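Local coordinates for histidine--tRNA ligase (Staphylococcus aureus, PDB 1QE0), which joins L-histidine to tRNA(His) at the expense of ATP, releasing AMP and diphosphate, as a homodimeric class II aminoacyl-tRNA synthetase, at residues Q123-E135 with S300-R312. Residues are numbered along the deposited sequence; the frame is centred on the assembly and turned at random.
Sequences QFNQFGVEAIGAE and SETGIGFALSIER
V129 and F306 face each other as a hydrogen-bonded pair between antiparallel strands 123-132 and 302-309, at the centre of the class II synthetase catalytic-domain sheet. Bridges run unbroken from Q126-S309 to I132-G303. F306 CG sits between its backbone N and carbonyl carbon (chi1 62°), which swings the ring obliquely toward V129: V129 CG2 lies 3.5 Å from F306 CE2, and V129 CG1 touches F306 CZ. Helix 137-153 packs on the same face, M146 and I150 against F306 and V143 against I304. Further along, F127 and L308 run side by side, F127 CB 3.6 Å from L308 CD2; the rings of Y105 and F127 also meet.

Q126, E130 and I132 lie on the other face, opposite S309, G305 and G303, with A307 facing G128. E130 bends at chi2, bringing its OE2 back to 4.1 Å from G305 CA, and Y289 hydrogen-bonds this carboxylate oxygen. Q126 NE2 passes A307 CB while Q126 OE1 accepts from G81 N. E130 and I132 also touch helix 82-91, so the paired strands have helices on both faces.

At one end G133, with positive phi (96°), leaves the strand, but its N still donates to T302 O (2.8 Å), and E135 crosses T302 at about a right angle. At the other end, S309 caps helix 310-319, its OG accepting from R312 N. I310 N donates to N125 O, and E311 returns the link: its OE2 accepts from N125 N on the syn side at 3.0 Å, 27° out of the carboxylate plane.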
ATOM      1  N   GLN A 123      15.717  -5.630   2.329  1.00 14.34           N
ATOM      2  CA  GLN A 123      14.328  -5.206   2.490  1.00 11.97           C
ATOM      3  C   GLN A 123      13.725  -5.051   1.108  1.00 10.09           C
ATOM      4  O   GLN A 123      14.160  -4.216   0.316  1.00 11.21           O
ATOM      5  CB  GLN A 123      14.192  -3.871   3.214  1.00  5.33           C
ATOM      6  CG  GLN A 123      12.761  -3.455   3.215  1.00 10.93           C
ATOM      7  CD  GLN A 123      12.439  -2.333   4.137  1.00 14.26           C
ATOM      8  OE1 GLN A 123      13.023  -2.198   5.202  1.00 23.22           O
ATOM      9  NE2 GLN A 123      11.447  -1.549   3.768  1.00 18.98           N
ATOM     10  N   PHE A 124      12.731  -5.851   0.801  1.00  9.42           N
ATOM     11  CA  PHE A 124      12.114  -5.753  -0.500  1.00 11.20           C
ATOM     12  C   PHE A 124      10.608  -5.693  -0.298  1.00 14.15           C
ATOM     13  O   PHE A 124      10.123  -6.041   0.768  1.00 15.71           O
ATOM     14  CB  PHE A 124      12.551  -6.921  -1.384  1.00  3.16           C
ATOM     15  CG  PHE A 124      12.380  -8.266  -0.747  1.00  2.05           C
ATOM     16  CD1 PHE A 124      13.199  -8.657   0.297  1.00  5.91           C
ATOM     17  CD2 PHE A 124      11.402  -9.149  -1.202  1.00  5.01           C
ATOM     18  CE1 PHE A 124      13.049  -9.908   0.889  1.00  7.27           C
ATOM     19  CE2 PHE A 124      11.241 -10.402  -0.623  1.00  6.42           C
ATOM     20  CZ  PHE A 124      12.073 -10.776   0.432  1.00  9.76           C
ATOM     21  N   ASN A 125       9.872  -5.215  -1.292  1.00 15.10           N
ATOM     22  CA  ASN A 125       8.431  -5.105  -1.160  1.00 18.98           C
ATOM     23  C   ASN A 125       7.633  -6.050  -2.024  1.00 16.56           C
ATOM     24  O   ASN A 125       7.394  -5.746  -3.192  1.00 20.10           O
ATOM     25  CB  ASN A 125       7.988  -3.678  -1.492  1.00 27.09           C
ATOM     26  CG  ASN A 125       7.848  -2.790  -0.267  1.00 29.32           C
ATOM     27  OD1 ASN A 125       8.684  -2.786   0.642  1.00 27.75           O
ATOM     28  ND2 ASN A 125       6.792  -2.009  -0.254  1.00 16.25           N
ATOM     29  N   GLN A 126       7.143  -7.140  -1.441  1.00 14.84           N
ATOM     30  CA  GLN A 126       6.339  -8.085  -2.209  1.00 15.58           C
ATOM     31  C   GLN A 126       4.833  -7.909  -2.002  1.00 14.43           C
ATOM     32  O   GLN A 126       4.361  -7.494  -0.928  1.00 13.68           O
ATOM     33  CB  GLN A 126       6.775  -9.551  -1.973  1.00 20.51           C
ATOM     34  CG  GLN A 126       6.169 -10.263  -0.763  1.00 28.46           C
ATOM     35  CD  GLN A 126       6.460 -11.781  -0.721  1.00 33.05           C
ATOM     36  OE1 GLN A 126       5.824 -12.527   0.048  1.00 31.87           O
ATOM     37  NE2 GLN A 126       7.412 -12.240  -1.547  1.00 31.96           N
ATOM     38  N   PHE A 127       4.101  -8.158  -3.078  1.00 10.43           N
ATOM     39  CA  PHE A 127       2.644  -8.069  -3.121  1.00  9.17           C
ATOM     40  C   PHE A 127       2.193  -9.496  -3.407  1.00  7.57           C
ATOM     41  O   PHE A 127       2.911 -10.223  -4.078  1.00 11.33           O
ATOM     42  CB  PHE A 127       2.235  -7.146  -4.282  1.00  5.69           C
ATOM     43  CG  PHE A 127       0.751  -7.124  -4.563  1.00  7.29           C
ATOM     44  CD1 PHE A 127      -0.064  -6.112  -4.039  1.00  8.03           C
ATOM     45  CD2 PHE A 127       0.164  -8.107  -5.358  1.00  4.82           C
ATOM     46  CE1 PHE A 127      -1.436  -6.093  -4.303  1.00  2.00           C
ATOM     47  CE2 PHE A 127      -1.207  -8.095  -5.630  1.00  2.00           C
ATOM     48  CZ  PHE A 127      -2.000  -7.088  -5.101  1.00  4.94           C
ATOM     49  N   GLY A 128       1.044  -9.914  -2.890  1.00  5.91           N
ATOM     50  CA  GLY A 128       0.563 -11.269  -3.148  1.00  4.00           C
ATOM     51  C   GLY A 128      -0.916 -11.513  -2.831  1.00  5.89           C
ATOM     52  O   GLY A 128      -1.562 -10.683  -2.162  1.00  7.36           O
ATOM     53  N   VAL A 129      -1.487 -12.587  -3.378  1.00  2.00           N
ATOM     54  CA  VAL A 129      -2.872 -12.945  -3.084  1.00  2.72           C
ATOM     55  C   VAL A 129      -2.920 -14.393  -2.653  1.00  2.64           C
ATOM     56  O   VAL A 129      -2.042 -15.170  -2.989  1.00  3.51           O
ATOM     57  CB  VAL A 129      -3.841 -12.784  -4.259  1.00  2.07           C
ATOM     58  CG1 VAL A 129      -3.491 -11.587  -5.041  1.00  2.00           C
ATOM     59  CG2 VAL A 129      -3.937 -14.068  -5.096  1.00  2.00           C
ATOM     60  N   GLU A 130      -3.958 -14.746  -1.911  1.00  7.62           N
ATOM     61  CA  GLU A 130      -4.159 -16.106  -1.422  1.00  6.51           C
ATOM     62  C   GLU A 130      -5.642 -16.360  -1.427  1.00  5.88           C
ATOM     63  O   GLU A 130      -6.399 -15.570  -0.873  1.00  8.04           O
ATOM     64  CB  GLU A 130      -3.732 -16.251   0.033  1.00  9.15           C
ATOM     65  CG  GLU A 130      -2.289 -16.045   0.325  1.00 19.59           C
ATOM     66  CD  GLU A 130      -1.458 -17.161  -0.199  1.00 25.21           C
ATOM     67  OE1 GLU A 130      -0.264 -16.912  -0.496  1.00 25.56           O
ATOM     68  OE2 GLU A 130      -2.004 -18.282  -0.312  1.00 24.93           O
ATOM     69  N   ALA A 131      -6.068 -17.409  -2.110  1.00  5.39           N
ATOM     70  CA  ALA A 131      -7.461 -17.784  -2.113  1.00  4.94           C
ATOM     71  C   ALA A 131      -7.426 -19.125  -1.359  1.00  6.53           C
ATOM     72  O   ALA A 131      -6.756 -20.057  -1.795  1.00 10.82           O
ATOM     73  CB  ALA A 131      -7.940 -17.959  -3.534  1.00  2.12           C
ATOM     74  N   ILE A 132      -8.026 -19.199  -0.176  1.00  6.38           N
ATOM     75  CA  ILE A 132      -8.033 -20.453   0.590  1.00  6.98           C
ATOM     76  C   ILE A 132      -9.466 -20.998   0.829  1.00 11.79           C
ATOM     77  O   ILE A 132     -10.420 -20.249   1.050  1.00 16.68           O
ATOM     78  CB  ILE A 132      -7.322 -20.277   1.943  1.00  2.00           C
ATOM     79  CG1 ILE A 132      -6.049 -19.466   1.775  1.00  2.00           C
ATOM     80  CG2 ILE A 132      -6.920 -21.615   2.542  1.00  2.00           C
ATOM     81  CD1 ILE A 132      -5.582 -18.800   3.091  1.00  2.00           C
ATOM     82  N   GLY A 133      -9.621 -22.309   0.728  1.00 13.38           N
ATOM     83  CA  GLY A 133     -10.906 -22.922   0.941  1.00 12.61           C
ATOM     84  C   GLY A 133     -11.781 -23.220  -0.257  1.00 19.98           C
ATOM     85  O   GLY A 133     -13.001 -23.196  -0.120  1.00 22.88           O
ATOM     86  N   ALA A 134     -11.210 -23.521  -1.420  1.00 22.67           N
ATOM     87  CA  ALA A 134     -12.048 -23.838  -2.575  1.00 23.36           C
ATOM     88  C   ALA A 134     -11.278 -24.431  -3.725  1.00 26.30           C
ATOM     89  O   ALA A 134     -11.103 -23.761  -4.746  1.00 33.65           O
ATOM     90  CB  ALA A 134     -12.787 -22.603  -3.047  1.00 20.00           C
ATOM     91  N   GLU A 135     -10.839 -25.682  -3.600  1.00 25.19           N
ATOM     92  CA  GLU A 135     -10.088 -26.304  -4.700  1.00 27.54           C
ATOM     93  C   GLU A 135     -11.005 -26.392  -5.898  1.00 26.13           C
ATOM     94  O   GLU A 135     -11.952 -27.161  -5.892  1.00 28.89           O
ATOM     95  CB  GLU A 135      -9.618 -27.697  -4.330  1.00 32.05           C
ATOM     96  CG  GLU A 135      -8.766 -28.340  -5.389  1.00 34.77           C
ATOM     97  CD  GLU A 135      -8.022 -29.515  -4.833  1.00 41.42           C
ATOM     98  OE1 GLU A 135      -8.659 -30.592  -4.758  1.00 45.46           O
ATOM     99  OE2 GLU A 135      -6.833 -29.349  -4.426  1.00 42.77           O
ATOM    100  N   SER A 300      -7.373 -28.571   6.986  1.00 36.16           N
ATOM    101  CA  SER A 300      -6.780 -29.121   5.771  1.00 37.11           C
ATOM    102  C   SER A 300      -7.215 -28.336   4.546  1.00 39.15           C
ATOM    103  O   SER A 300      -7.298 -28.899   3.447  1.00 46.73           O
ATOM    104  CB  SER A 300      -7.157 -30.583   5.587  1.00 34.71           C
ATOM    105  OG  SER A 300      -6.733 -31.338   6.689  1.00 39.68           O
ATOM    106  N   GLU A 301      -7.500 -27.050   4.720  1.00 32.80           N
ATOM    107  CA  GLU A 301      -7.912 -26.233   3.602  1.00 29.40           C
ATOM    108  C   GLU A 301      -6.947 -26.279   2.437  1.00 27.68           C
ATOM    109  O   GLU A 301      -5.741 -26.467   2.613  1.00 29.57           O
ATOM    110  CB  GLU A 301      -8.057 -24.789   4.027  1.00 33.69           C
ATOM    111  CG  GLU A 301      -9.112 -24.567   5.055  1.00 38.94           C
ATOM    112  CD  GLU A 301     -10.474 -24.975   4.584  1.00 40.36           C
ATOM    113  OE1 GLU A 301     -10.671 -25.037   3.350  1.00 38.78           O
ATOM    114  OE2 GLU A 301     -11.341 -25.223   5.462  1.00 45.62           O
ATOM    115  N   THR A 302      -7.523 -26.171   1.243  1.00 28.25           N
ATOM    116  CA  THR A 302      -6.792 -26.136  -0.019  1.00 24.64           C
ATOM    117  C   THR A 302      -6.611 -24.653  -0.307  1.00 22.72           C
ATOM    118  O   THR A 302      -7.310 -23.828   0.272  1.00 19.07           O
ATOM    119  CB  THR A 302      -7.603 -26.790  -1.177  1.00 22.75           C
ATOM    120  OG1 THR A 302      -9.017 -26.760  -0.894  1.00 17.32           O
ATOM    121  CG2 THR A 302      -7.174 -28.205  -1.370  1.00 25.16           C
ATOM    122  N   GLY A 303      -5.694 -24.308  -1.197  1.00 24.35           N
ATOM    123  CA  GLY A 303      -5.484 -22.904  -1.499  1.00 24.10           C
ATOM    124  C   GLY A 303      -4.505 -22.659  -2.630  1.00 20.70           C
ATOM    125  O   GLY A 303      -3.701 -23.536  -2.970  1.00 22.30           O
ATOM    126  N   ILE A 304      -4.573 -21.462  -3.205  1.00 13.88           N
ATOM    127  CA  ILE A 304      -3.711 -21.058  -4.302  1.00  6.89           C
ATOM    128  C   ILE A 304      -3.363 -19.609  -4.065  1.00  5.49           C
ATOM    129  O   ILE A 304      -4.170 -18.839  -3.536  1.00  3.41           O
ATOM    130  CB  ILE A 304      -4.446 -21.171  -5.694  1.00  6.66           C
ATOM    131  CG1 ILE A 304      -3.512 -20.815  -6.860  1.00  2.51           C
ATOM    132  CG2 ILE A 304      -5.677 -20.301  -5.719  1.00  2.00           C
ATOM    133  CD1 ILE A 304      -4.173 -20.863  -8.185  1.00  2.00           C
ATOM    134  N   GLY A 305      -2.170 -19.232  -4.485  1.00  4.03           N
ATOM    135  CA  GLY A 305      -1.752 -17.856  -4.348  1.00  5.22           C
ATOM    136  C   GLY A 305      -0.533 -17.620  -5.200  1.00  4.11           C
ATOM    137  O   GLY A 305      -0.062 -18.545  -5.874  1.00  4.98           O
ATOM    138  N   PHE A 306      -0.030 -16.402  -5.160  1.00  2.00           N
ATOM    139  CA  PHE A 306       1.146 -16.037  -5.899  1.00  3.75           C
ATOM    140  C   PHE A 306       1.729 -14.852  -5.166  1.00 11.45           C
ATOM    141  O   PHE A 306       1.113 -14.374  -4.206  1.00 16.56           O
ATOM    142  CB  PHE A 306       0.815 -15.687  -7.358  1.00  2.89           C
ATOM    143  CG  PHE A 306      -0.111 -14.497  -7.548  1.00  2.00           C
ATOM    144  CD1 PHE A 306       0.377 -13.211  -7.544  1.00  6.09           C
ATOM    145  CD2 PHE A 306      -1.433 -14.677  -7.851  1.00  2.39           C
ATOM    146  CE1 PHE A 306      -0.437 -12.135  -7.844  1.00  9.25           C
ATOM    147  CE2 PHE A 306      -2.257 -13.609  -8.154  1.00  2.79           C
ATOM    148  CZ  PHE A 306      -1.767 -12.351  -8.154  1.00 10.14           C
ATOM    149  N   ALA A 307       2.929 -14.423  -5.560  1.00 12.40           N
ATOM    150  CA  ALA A 307       3.603 -13.273  -4.958  1.00  8.55           C
ATOM    151  C   ALA A 307       4.283 -12.601  -6.101  1.00  7.89           C
ATOM    152  O   ALA A 307       4.698 -13.257  -7.030  1.00  8.92           O
ATOM    153  CB  ALA A 307       4.604 -13.690  -3.950  1.00  8.37           C
ATOM    154  N   LEU A 308       4.581 -11.333  -5.926  1.00  7.28           N
ATOM    155  CA  LEU A 308       5.121 -10.536  -6.988  1.00  3.39           C
ATOM    156  C   LEU A 308       5.871  -9.419  -6.308  1.00  8.85           C
ATOM    157  O   LEU A 308       5.524  -9.038  -5.189  1.00 15.13           O
ATOM    158  CB  LEU A 308       3.895 -10.040  -7.749  1.00  2.76           C
ATOM    159  CG  LEU A 308       3.561  -8.748  -8.485  1.00  6.06           C
ATOM    160  CD1 LEU A 308       2.151  -8.925  -8.947  1.00  6.66           C
ATOM    161  CD2 LEU A 308       3.634  -7.498  -7.634  1.00  4.59           C
ATOM    162  N   SER A 309       6.937  -8.941  -6.938  1.00 12.48           N
ATOM    163  CA  SER A 309       7.760  -7.863  -6.385  1.00 10.25           C
ATOM    164  C   SER A 309       7.448  -6.572  -7.079  1.00  7.77           C
ATOM    165  O   SER A 309       7.480  -6.525  -8.314  1.00  9.16           O
ATOM    166  CB  SER A 309       9.240  -8.179  -6.595  1.00 13.87           C
ATOM    167  OG  SER A 309      10.053  -7.034  -6.415  1.00 18.96           O
ATOM    168  N   ILE A 310       7.202  -5.521  -6.300  1.00  7.91           N
ATOM    169  CA  ILE A 310       6.906  -4.216  -6.890  1.00 13.09           C
ATOM    170  C   ILE A 310       8.178  -3.646  -7.524  1.00 10.64           C
ATOM    171  O   ILE A 310       8.156  -3.018  -8.602  1.00  4.98           O
ATOM    172  CB  ILE A 310       6.342  -3.230  -5.866  1.00 19.04           C
ATOM    173  CG1 ILE A 310       5.005  -3.751  -5.311  1.00 18.00           C
ATOM    174  CG2 ILE A 310       6.132  -1.856  -6.528  1.00 17.10           C
ATOM    175  CD1 ILE A 310       3.909  -3.748  -6.325  1.00 13.41           C
ATOM    176  N   GLU A 311       9.307  -3.957  -6.911  1.00  7.97           N
ATOM    177  CA  GLU A 311      10.541  -3.477  -7.479  1.00 12.78           C
ATOM    178  C   GLU A 311      10.732  -3.995  -8.883  1.00 12.86           C
ATOM    179  O   GLU A 311      10.913  -3.205  -9.808  1.00 17.30           O
ATOM    180  CB  GLU A 311      11.701  -3.807  -6.583  1.00 12.78           C
ATOM    181  CG  GLU A 311      11.692  -2.898  -5.372  1.00 22.30           C
ATOM    182  CD  GLU A 311      11.619  -3.646  -4.069  1.00 21.75           C
ATOM    183  OE1 GLU A 311      12.220  -3.168  -3.090  1.00 31.87           O
ATOM    184  OE2 GLU A 311      10.977  -4.709  -4.028  1.00 20.72           O
ATOM    185  N   ARG A 312      10.575  -5.303  -9.058  1.00 12.77           N
ATOM    186  CA  ARG A 312      10.713  -5.918 -10.370  1.00  9.95           C
ATOM    187  C   ARG A 312       9.692  -5.361 -11.367  1.00 15.30           C
ATOM    188  O   ARG A 312      10.047  -5.082 -12.518  1.00 22.89           O
ATOM    189  CB  ARG A 312      10.556  -7.426 -10.286  1.00  5.50           C
ATOM    190  CG  ARG A 312      11.664  -8.120  -9.582  1.00 16.28           C
ATOM    191  CD  ARG A 312      11.587  -9.600  -9.847  1.00 27.86           C
ATOM    192  NE  ARG A 312      12.758 -10.299  -9.330  1.00 42.20           N
ATOM    193  CZ  ARG A 312      13.399 -11.264  -9.987  1.00 47.88           C
ATOM    194  NH1 ARG A 312      12.969 -11.644 -11.183  1.00 50.39           N
ATOM    195  NH2 ARG A 312      14.499 -11.814  -9.472  1.00 52.81           N
TER